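PDB 4K2M: NTD biosynthesis operon protein NtdA from Bacillus subtilis subsp. subtilis, which catalyses the reversible pyridoxal phosphate-dependent transfer of an amino group from glutamate to 3-dehydro-glucose 6-phosphate, giving kanosamine 6-phosphate for antibiotic biosynthesis. Local coordinates for residues N63-D75 with E371-I383. Residues are numbered along the deposited sequence; the frame is centred on the assembly and turned at random.
With O1G (3-deoxy-3-[(E)-({3-hydroxy-2-methyl-5-[(phosphonooxy)methyl]pyridin-4-yl}methylidene)amino]-6-O-phosphono-alpha-D-gluco pyranose), chain C; EDO (1,2-ethanediol), chain E.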
loop_
_atom_site.group_PDB
_atom_site.type_symbol
_atom_site.label_atom_id
_atom_site.label_comp_id
_atom_site.label_asym_id
_atom_site.label_seq_id
_atom_site.Cartn_x
_atom_site.Cartn_y
_atom_site.Cartn_z
ATOM N N ASN A 63 -8.082 -6.272 41.897
ATOM C CA ASN A 63 -9.433 -5.974 42.367
ATOM C C ASN A 63 -10.284 -5.169 41.393
ATOM O O ASN A 63 -11.369 -4.715 41.754
ATOM C CB ASN A 63 -9.378 -5.219 43.701
ATOM C CG ASN A 63 -8.539 -3.945 43.623
ATOM O OD1 ASN A 63 -7.495 -3.907 42.957
ATOM N ND2 ASN A 63 -8.969 -2.907 44.346
ATOM N N ARG A 64 -9.807 -4.970 40.168
ATOM C CA ARG A 64 -10.610 -4.226 39.211
ATOM C C ARG A 64 -11.578 -5.223 38.600
ATOM O O ARG A 64 -11.160 -6.262 38.077
ATOM C CB ARG A 64 -9.736 -3.578 38.136
ATOM C CG ARG A 64 -10.515 -2.750 37.135
ATOM C CD ARG A 64 -9.592 -1.988 36.198
ATOM N NE ARG A 64 -8.876 -2.860 35.266
ATOM C CZ ARG A 64 -9.304 -3.152 34.042
ATOM N NH1 ARG A 64 -10.467 -2.659 33.610
ATOM N NH2 ARG A 64 -8.579 -3.948 33.253
ATOM N N GLU A 65 -12.870 -4.936 38.692
ATOM C CA GLU A 65 -13.845 -5.879 38.180
ATOM C C GLU A 65 -13.776 -5.940 36.667
ATOM O O GLU A 65 -13.765 -4.912 35.984
ATOM C CB GLU A 65 -15.266 -5.532 38.611
ATOM C CG GLU A 65 -16.256 -6.635 38.238
ATOM C CD GLU A 65 -17.643 -6.395 38.792
ATOM O OE1 GLU A 65 -18.187 -5.284 38.581
ATOM O OE2 GLU A 65 -18.179 -7.327 39.434
ATOM N N ILE A 66 -13.732 -7.162 36.159
ATOM C CA ILE A 66 -13.702 -7.397 34.732
ATOM C C ILE A 66 -14.978 -8.157 34.388
ATOM O O ILE A 66 -15.190 -9.250 34.913
ATOM C CB ILE A 66 -12.503 -8.279 34.366
ATOM C CG1 ILE A 66 -11.192 -7.639 34.847
ATOM C CG2 ILE A 66 -12.484 -8.536 32.867
ATOM C CD1 ILE A 66 -10.984 -6.232 34.334
ATOM N N SER A 67 -15.828 -7.581 33.533
ATOM C CA SER A 67 -17.051 -8.269 33.105
ATOM C C SER A 67 -16.961 -8.766 31.664
ATOM O O SER A 67 -17.757 -9.610 31.230
ATOM C CB SER A 67 -18.266 -7.358 33.257
ATOM O OG SER A 67 -18.236 -6.317 32.301
ATOM N N LYS A 68 -15.994 -8.247 30.917
ATOM C CA LYS A 68 -15.763 -8.745 29.565
ATOM C C LYS A 68 -14.293 -8.603 29.184
ATOM O O LYS A 68 -13.589 -7.708 29.681
ATOM C CB LYS A 68 -16.672 -8.046 28.562
ATOM C CG LYS A 68 -16.193 -6.699 28.120
ATOM C CD LYS A 68 -17.003 -6.200 26.932
ATOM C CE LYS A 68 -16.087 -5.550 25.900
ATOM N NZ LYS A 68 -15.149 -4.581 26.534
ATOM N N VAL A 69 -13.825 -9.518 28.341
ATOM C CA VAL A 69 -12.446 -9.509 27.886
ATOM C C VAL A 69 -12.468 -9.690 26.373
ATOM O O VAL A 69 -12.631 -10.807 25.880
ATOM C CB VAL A 69 -11.636 -10.663 28.499
ATOM C CG1 VAL A 69 -10.197 -10.632 27.999
ATOM C CG2 VAL A 69 -11.645 -10.598 30.029
ATOM N N PRO A 70 -12.346 -8.582 25.633
ATOM C CA PRO A 70 -12.227 -8.661 24.173
ATOM C C PRO A 70 -10.939 -9.369 23.792
ATOM O O PRO A 70 -9.943 -9.264 24.502
ATOM C CB PRO A 70 -12.161 -7.193 23.739
ATOM C CG PRO A 70 -12.656 -6.403 24.908
ATOM C CD PRO A 70 -12.331 -7.192 26.127
ATOM N N PHE A 71 -10.949 -10.099 22.684
ATOM C CA PHE A 71 -9.750 -10.802 22.268
ATOM C C PHE A 71 -8.649 -9.832 21.823
ATOM O O PHE A 71 -7.477 -9.982 22.190
ATOM C CB PHE A 71 -10.085 -11.778 21.130
ATOM C CG PHE A 71 -8.893 -12.531 20.631
ATOM C CD1 PHE A 71 -8.428 -13.656 21.310
ATOM C CD2 PHE A 71 -8.219 -12.112 19.484
ATOM C CE1 PHE A 71 -7.310 -14.347 20.852
ATOM C CE2 PHE A 71 -7.110 -12.783 19.033
ATOM C CZ PHE A 71 -6.649 -13.913 19.710
ATOM N N LEU A 72 -9.015 -8.844 21.017
ATOM C CA LEU A 72 -8.016 -7.930 20.464
ATOM C C LEU A 72 -8.644 -6.587 20.141
ATOM O O LEU A 72 -8.946 -6.298 18.983
ATOM C CB LEU A 72 -7.372 -8.525 19.199
ATOM C CG LEU A 72 -6.156 -7.754 18.662
ATOM C CD1 LEU A 72 -4.973 -7.868 19.624
ATOM C CD2 LEU A 72 -5.776 -8.248 17.270
ATOM N N PRO A 73 -8.822 -5.747 21.169
ATOM C CA PRO A 73 -9.385 -4.403 20.993
ATOM C C PRO A 73 -8.336 -3.506 20.331
ATOM O O PRO A 73 -7.339 -3.145 20.966
ATOM C CB PRO A 73 -9.691 -3.954 22.434
ATOM C CG PRO A 73 -8.769 -4.759 23.293
ATOM C CD PRO A 73 -8.457 -6.038 22.569
ATOM N N VAL A 74 -8.543 -3.161 19.061
ATOM C CA VAL A 74 -7.482 -2.506 18.305
ATOM C C VAL A 74 -7.114 -1.146 18.849
ATOM O O VAL A 74 -6.016 -0.657 18.584
ATOM C CB VAL A 74 -7.797 -2.394 16.786
ATOM C CG1 VAL A 74 -7.967 -3.771 16.196
ATOM C CG2 VAL A 74 -9.031 -1.507 16.539
ATOM N N ASP A 75 -8.023 -0.528 19.606
ATOM C CA ASP A 75 -7.733 0.777 20.175
ATOM C C ASP A 75 -6.647 0.661 21.236
ATOM O O ASP A 75 -5.913 1.614 21.497
ATOM C CB ASP A 75 -9.002 1.425 20.759
ATOM C CG ASP A 75 -9.639 0.584 21.846
ATOM O OD1 ASP A 75 -10.066 -0.549 21.550
ATOM O OD2 ASP A 75 -9.712 1.057 23.000
ATOM N N GLU A 371 -20.357 -16.520 26.763
ATOM C CA GLU A 371 -21.673 -16.334 27.377
ATOM C C GLU A 371 -21.616 -16.224 28.899
ATOM O O GLU A 371 -22.270 -15.356 29.489
ATOM C CB GLU A 371 -22.607 -17.479 26.984
ATOM C CG GLU A 371 -23.041 -17.452 25.539
ATOM C CD GLU A 371 -24.038 -18.561 25.221
ATOM O OE1 GLU A 371 -24.216 -19.462 26.074
ATOM O OE2 GLU A 371 -24.637 -18.529 24.123
ATOM N N ASP A 372 -20.835 -17.094 29.537
ATOM C CA ASP A 372 -20.832 -17.155 30.989
ATOM C C ASP A 372 -19.876 -16.149 31.605
ATOM O O ASP A 372 -20.112 -15.665 32.715
ATOM C CB ASP A 372 -20.496 -18.570 31.472
ATOM C CG ASP A 372 -21.547 -19.595 31.070
ATOM O OD1 ASP A 372 -22.689 -19.194 30.774
ATOM O OD2 ASP A 372 -21.226 -20.802 31.049
ATOM N N PHE A 373 -18.800 -15.820 30.894
ATOM C CA PHE A 373 -17.792 -14.956 31.501
ATOM C C PHE A 373 -17.348 -13.757 30.680
ATOM O O PHE A 373 -16.505 -12.980 31.133
ATOM C CB PHE A 373 -16.578 -15.787 31.929
ATOM C CG PHE A 373 -16.933 -16.937 32.812
ATOM C CD1 PHE A 373 -17.483 -16.717 34.070
ATOM C CD2 PHE A 373 -16.744 -18.237 32.384
ATOM C CE1 PHE A 373 -17.825 -17.786 34.889
ATOM C CE2 PHE A 373 -17.077 -19.308 33.198
ATOM C CZ PHE A 373 -17.616 -19.079 34.457
ATOM N N GLY A 374 -17.926 -13.592 29.496
ATOM C CA GLY A 374 -17.605 -12.448 28.657
ATOM C C GLY A 374 -16.186 -12.526 28.107
ATOM O O GLY A 374 -15.626 -11.516 27.655
ATOM N N VAL A 375 -15.613 -13.725 28.128
ATOM C CA VAL A 375 -14.247 -13.930 27.628
ATOM C C VAL A 375 -14.253 -14.332 26.157
ATOM O O VAL A 375 -14.754 -15.399 25.805
ATOM C CB VAL A 375 -13.519 -15.010 28.452
ATOM C CG1 VAL A 375 -12.171 -15.366 27.820
ATOM C CG2 VAL A 375 -13.311 -14.517 29.883
ATOM N N GLN A 376 -13.681 -13.482 25.303
ATOM C CA GLN A 376 -13.636 -13.752 23.864
ATOM C C GLN A 376 -12.332 -14.442 23.474
ATOM O O GLN A 376 -11.240 -14.025 23.872
ATOM C CB GLN A 376 -13.818 -12.441 23.079
ATOM C CG GLN A 376 -13.608 -12.568 21.573
ATOM C CD GLN A 376 -13.885 -11.271 20.805
ATOM O OE1 GLN A 376 -13.411 -10.186 21.172
ATOM N NE2 GLN A 376 -14.652 -11.386 19.723
ATOM N N THR A 377 -12.465 -15.530 22.731
ATOM C CA THR A 377 -11.318 -16.263 22.206
ATOM C C THR A 377 -11.489 -16.295 20.692
ATOM O O THR A 377 -12.489 -15.799 20.158
ATOM C CB THR A 377 -11.235 -17.693 22.774
ATOM O OG1 THR A 377 -12.488 -18.362 22.568
ATOM C CG2 THR A 377 -10.914 -17.661 24.278
ATOM N N ASP A 378 -10.525 -16.868 19.989
ATOM C CA ASP A 378 -10.608 -16.893 18.536
ATOM C C ASP A 378 -9.800 -18.055 18.001
ATOM O O ASP A 378 -9.045 -18.700 18.736
ATOM C CB ASP A 378 -10.080 -15.582 17.951
ATOM C CG ASP A 378 -10.749 -15.208 16.644
ATOM O OD1 ASP A 378 -11.367 -16.090 16.010
ATOM O OD2 ASP A 378 -10.642 -14.030 16.249
ATOM N N VAL A 379 -9.957 -18.322 16.709
ATOM C CA VAL A 379 -9.186 -19.377 16.058
ATOM C C VAL A 379 -8.543 -18.801 14.799
ATOM O O VAL A 379 -9.229 -18.531 13.819
ATOM C CB VAL A 379 -10.070 -20.602 15.732
ATOM C CG1 VAL A 379 -9.294 -21.636 14.872
ATOM C CG2 VAL A 379 -10.558 -21.275 17.020
ATOM N N TYR A 380 -7.233 -18.564 14.844
ATOM C CA TYR A 380 -6.489 -18.107 13.659
ATOM C C TYR A 380 -5.894 -19.346 12.997
ATOM O O TYR A 380 -4.943 -19.927 13.548
ATOM C CB TYR A 380 -5.345 -17.167 14.098
ATOM C CG TYR A 380 -5.766 -15.756 14.496
ATOM C CD1 TYR A 380 -6.665 -15.534 15.537
ATOM C CD2 TYR A 380 -5.226 -14.644 13.852
ATOM C CE1 TYR A 380 -7.047 -14.235 15.893
ATOM C CE2 TYR A 380 -5.577 -13.351 14.212
ATOM C CZ TYR A 380 -6.496 -13.153 15.233
ATOM O OH TYR A 380 -6.852 -11.865 15.578
ATOM N N TYR A 381 -6.390 -19.780 11.831
ATOM C CA TYR A 381 -7.414 -19.133 11.010
ATOM C C TYR A 381 -8.505 -20.170 10.763
ATOM O O TYR A 381 -8.278 -21.362 10.953
ATOM C CB TYR A 381 -6.781 -18.656 9.682
ATOM C CG TYR A 381 -5.703 -17.638 9.982
ATOM C CD1 TYR A 381 -6.014 -16.295 10.091
ATOM C CD2 TYR A 381 -4.392 -18.036 10.248
ATOM C CE1 TYR A 381 -5.037 -15.350 10.421
ATOM C CE2 TYR A 381 -3.408 -17.100 10.586
ATOM C CZ TYR A 381 -3.743 -15.764 10.664
ATOM O OH TYR A 381 -2.782 -14.822 10.991
ATOM N N PRO A 382 -9.706 -19.722 10.361
ATOM C CA PRO A 382 -10.842 -20.663 10.359
ATOM C C PRO A 382 -10.863 -21.718 9.252
ATOM O O PRO A 382 -11.497 -22.772 9.434
ATOM C CB PRO A 382 -12.064 -19.743 10.242
ATOM C CG PRO A 382 -11.529 -18.471 9.618
ATOM C CD PRO A 382 -10.136 -18.323 10.195
ATOM N N ILE A 383 -10.197 -21.470 8.125
ATOM C CA ILE A 383 -10.264 -22.407 7.002
ATOM C C ILE A 383 -8.844 -22.678 6.516
ATOM O O ILE A 383 -8.075 -21.744 6.283
ATOM C CB ILE A 383 -11.113 -21.839 5.828
ATOM C CG1 ILE A 383 -12.513 -21.456 6.310
ATOM C CG2 ILE A 383 -11.194 -22.857 4.683
ATOM C CD1 ILE A 383 -13.366 -20.737 5.263
HETATM P P O1G C . 0.268 -8.138 5.484
HETATM C C3A O1G C . 0.437 -13.204 8.324
HETATM O O3 O1G C . -0.176 -13.326 9.526
HETATM C C1 O1G C . -5.128 -10.863 10.345
HETATM N "N1'" O1G C . 1.924 -13.982 6.658
HETATM C C2 O1G C . -3.824 -11.558 9.944
HETATM O O2 O1G C . -3.436 -12.285 11.158
HETATM C C9A O1G C . 1.344 -14.160 7.855
HETATM C C2A O1G C . 1.719 -15.398 8.651
HETATM C C3 O1G C . -2.720 -10.587 9.492
HETATM N "N3'" O1G C . -1.683 -11.455 8.906
HETATM O O1 O1G C . -4.992 -10.145 11.582
HETATM C C4 O1G C . -3.248 -9.522 8.509
HETATM O O4 O1G C . -2.232 -8.505 8.615
HETATM C C4A O1G C . 0.137 -12.088 7.564
HETATM C C4B O1G C . -0.837 -11.077 8.023
HETATM C C5 O1G C . -4.514 -8.909 9.106
HETATM O O5 O1G C . -5.513 -9.908 9.347
HETATM C C5A O1G C . 0.750 -11.931 6.323
HETATM C C5T O1G C . 0.537 -10.768 5.340
HETATM C C6 O1G C . -5.250 -7.998 8.164
HETATM C C6A O1G C . 1.639 -12.905 5.894
HETATM O OP1 O1G C . 0.172 -8.245 3.977
HETATM O OP2 O1G C . 1.234 -7.095 5.936
HETATM O OP3 O1G C . -1.129 -8.090 6.147
HETATM O OP4 O1G C . 0.977 -9.538 5.959
HETATM O O6 O1G C . -6.246 -7.238 8.737
HETATM P "P'" O1G C . -6.566 -5.759 8.193
HETATM O OP6 O1G C . -5.306 -4.955 8.436
HETATM O OP7 O1G C . -6.957 -5.853 6.736
HETATM O OP8 O1G C . -7.729 -5.336 9.094
HETATM C C1 EDO E . -8.497 -14.448 12.518
HETATM O O1 EDO E . -8.796 -13.377 11.613
HETATM C C2 EDO E . -9.803 -15.097 12.981
HETATM O O2 EDO E . -10.639 -14.062 13.509
HETATM O O HOH W 1 -11.642 -8.405 19.792
#
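Val-69 and Val-375 form a single parallel beta bridge between two extended chains running within 10° of each other: Val-69 N donates to Gly-374 O (2.8 Å), from above the carbonyl plane, and Gln-376 N returns a bond to Val-69 O (2.9 Å). Gly-374, at positive phi, directly follows helix 362-373 and packs closely, its CA against Ser-67 O and its O against Lys-68 CA. The side-chain amide of Gln-376 carries the backbone pairing one step further. Its chain is extended, with CG anti to the backbone N (chi1 172°), and lays CG against Phe-71 CB while Gln-376 OE1 takes the Phe-71 N-H at 2.9 Å in a nearly straight bond. A water that donates to the same OE1 accepts from Leu-72 N, so one amide oxygen serves two successive backbone N-H groups, one of them through the water.

This pairing ties the loop between helices 53-57 and 80-93 to the C-terminal part of the aspartate aminotransferase fold, where helix 423-441 packs on Val-69 and strand 412-415 touches Phe-71 through His-414. The Phe-71 side chain leaves the backbone toward segment 371-383. Asp-378 CB sits squarely over one face of its ring, 4.0 Å from the Phe-71 centroid in a CH-pi contact, and Gln-376 O, buried and without a hydrogen-bond partner, lies at the ring edge. Phe-71 CE2 also meets Tyr-380 CE1 at 3.5 Å, the two rings inclined by 34°. C1 of an ethanediol, probably from the crystallisation liquor, lies over one face of the Tyr-380 ring, and its O2 donates to Asp-378 OD2. After the cis peptide bond, substrate-binding Tyr-381 places OH 2.6 Å from sugar O2 of the external aldimine, which is also hydrogen-bonded to Thr-100, Tyr-276 and Lys-284 of the second subunit.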